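Long-range contact in DUF2520 domain-containing protein (Thermotoga maritima, PDB 2I76), which is of unknown function but binds NADPH and is probably a dehydrogenase related to the 6-phosphogluconate dehydrogenase family: residues R209-L214 / V253-E257. Numbering follows the deposited sequence.
Sequences RVECSL and VAESE
Val253 lays its CG1 methyl against the start of the Glu211 side chain, 3.4 Å from Glu211 CB, where the 3-10 turn 210-212 meets the last turns of helix 241-258. The valine presents this methyl to the turn because chi1 (174°) sets CG1 opposite its own N, while its CB carbon faces Leu214 CD2 at 4.2 Å. The leucine methyl also reaches the flank of Ala254, completing a small apolar patch. One helical turn beyond Val253, Glu257 crosses Glu211 at about a right angle, its OE1 lying 3.8 Å from Glu211 CG. Two acidic side chains can pack in this way because aliphatic carbon meets carboxylate here while the charged ends diverge: Glu211 bends at chi2 (-75°) and carries its OE2 to a salt bridge with Lys179 of the second subunit. The second carboxylate oxygen of Glu257, OE2, comes to 3.2 Å from Cys212 SG, a sulfur that itself sits over the face of the Arg209 guanidinium. Arg209 NH1 is 4.3 Å from Glu257 OE2, too far for a salt bridge and obliquely placed, though its charge probably steadies the carboxylate. Without the carboxylate, as with an alanine at Glu257, Arg209 would probably lose its nearby negative charge, and a gap would be likely to open beside Cys212 and the carbons of Glu211. Within the turn, Val210 O accepts from both Ser213 N and Ser213 OG, the hydroxyl bond being 2.6 Å long, which helps to fix the turn's shape. Tyr176 of the second subunit packs on both Glu211 and Val253, so the dimer partner borders the same junction. The arrangement is loop-on-helix packing, just before the NADPH-contacting Thr215, in the helical C-terminal part of the chain, consistent with the C-terminal domain of the 6-phosphogluconate dehydrogenase clan.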
loop_
_atom_site.group_PDB
_atom_site.type_symbol
_atom_site.label_atom_id
_atom_site.label_comp_id
_atom_site.label_asym_id
_atom_site.label_seq_id
_atom_site.Cartn_x
_atom_site.Cartn_y
_atom_site.Cartn_z
ATOM N N ARG A 209 3.780 12.330 -3.451
ATOM C CA ARG A 209 4.514 11.487 -4.374
ATOM C C ARG A 209 5.007 10.249 -3.644
ATOM O O ARG A 209 5.509 10.340 -2.527
ATOM C CB ARG A 209 5.720 12.248 -4.930
ATOM C CG ARG A 209 5.401 13.334 -5.944
ATOM C CD ARG A 209 6.530 14.350 -5.984
ATOM N NE ARG A 209 6.576 15.158 -4.763
ATOM C CZ ARG A 209 7.692 15.659 -4.237
ATOM N NH1 ARG A 209 8.861 15.431 -4.823
ATOM N NH2 ARG A 209 7.641 16.388 -3.130
ATOM N N VAL A 210 4.866 9.094 -4.287
ATOM C CA VAL A 210 5.313 7.827 -3.726
ATOM C C VAL A 210 6.586 7.999 -2.899
ATOM O O VAL A 210 6.590 7.715 -1.702
ATOM C CB VAL A 210 5.607 6.797 -4.843
ATOM C CG1 VAL A 210 6.320 5.581 -4.271
ATOM C CG2 VAL A 210 4.323 6.373 -5.508
ATOM N N GLU A 211 7.655 8.477 -3.535
ATOM C CA GLU A 211 8.933 8.642 -2.852
ATOM C C GLU A 211 8.958 9.566 -1.650
ATOM O O GLU A 211 9.935 9.580 -0.902
ATOM C CB GLU A 211 10.019 9.069 -3.836
ATOM C CG GLU A 211 9.578 10.011 -4.934
ATOM C CD GLU A 211 8.781 9.320 -6.027
ATOM O OE1 GLU A 211 9.182 8.215 -6.462
ATOM O OE2 GLU A 211 7.757 9.896 -6.462
ATOM N N CYS A 212 7.897 10.338 -1.453
ATOM C CA CYS A 212 7.840 11.247 -0.310
ATOM C C CYS A 212 7.126 10.581 0.861
ATOM O O CYS A 212 6.861 11.215 1.881
ATOM C CB CYS A 212 7.118 12.547 -0.681
ATOM S SG CYS A 212 8.004 13.558 -1.879
ATOM N N SER A 213 6.837 9.292 0.715
ATOM C CA SER A 213 6.139 8.554 1.752
ATOM C C SER A 213 7.045 7.593 2.497
ATOM O O SER A 213 6.587 6.910 3.406
ATOM C CB SER A 213 4.991 7.761 1.145
ATOM O OG SER A 213 5.512 6.686 0.392
ATOM N N LEU A 214 8.319 7.521 2.118
ATOM C CA LEU A 214 9.236 6.612 2.801
ATOM C C LEU A 214 9.722 7.287 4.080
ATOM O O LEU A 214 10.242 8.398 4.033
ATOM C CB LEU A 214 10.423 6.261 1.898
ATOM C CG LEU A 214 11.332 5.175 2.479
ATOM C CD1 LEU A 214 10.610 3.855 2.437
ATOM C CD2 LEU A 214 12.631 5.094 1.714
ATOM N N VAL A 253 15.117 5.372 -3.155
ATOM C CA VAL A 253 13.966 6.266 -3.064
ATOM C C VAL A 253 14.347 7.466 -2.210
ATOM O O VAL A 253 13.864 8.563 -2.436
ATOM C CB VAL A 253 12.749 5.538 -2.425
ATOM C CG1 VAL A 253 11.606 6.506 -2.184
ATOM C CG2 VAL A 253 12.297 4.395 -3.342
ATOM N N ALA A 254 15.241 7.236 -1.250
ATOM C CA ALA A 254 15.724 8.254 -0.323
ATOM C C ALA A 254 16.783 9.202 -0.887
ATOM O O ALA A 254 16.914 10.330 -0.408
ATOM C CB ALA A 254 16.265 7.583 0.914
ATOM N N GLU A 255 17.550 8.741 -1.881
ATOM C CA GLU A 255 18.596 9.563 -2.509
ATOM C C GLU A 255 17.978 10.451 -3.588
ATOM O O GLU A 255 18.414 11.577 -3.817
ATOM C CB GLU A 255 19.685 8.688 -3.149
ATOM C CG GLU A 255 20.515 7.862 -2.176
ATOM C CD GLU A 255 21.468 6.903 -2.888
ATOM O OE1 GLU A 255 20.992 6.097 -3.715
ATOM O OE2 GLU A 255 22.690 6.948 -2.617
ATOM N N SER A 256 16.968 9.925 -4.266
ATOM C CA SER A 256 16.299 10.691 -5.296
ATOM C C SER A 256 15.907 12.026 -4.686
ATOM O O SER A 256 15.987 13.060 -5.345
ATOM C CB SER A 256 15.046 9.961 -5.764
ATOM O OG SER A 256 14.150 9.778 -4.681
ATOM N N GLU A 257 15.484 11.994 -3.423
ATOM C CA GLU A 257 15.071 13.199 -2.708
ATOM C C GLU A 257 16.270 14.086 -2.383
ATOM O O GLU A 257 16.142 15.312 -2.344
ATOM C CB GLU A 257 14.342 12.838 -1.413
ATOM C CG GLU A 257 13.164 11.889 -1.581
ATOM C CD GLU A 257 12.168 12.357 -2.627
ATOM O OE1 GLU A 257 12.485 12.266 -3.837
ATOM O OE2 GLU A 257 11.066 12.818 -2.240
#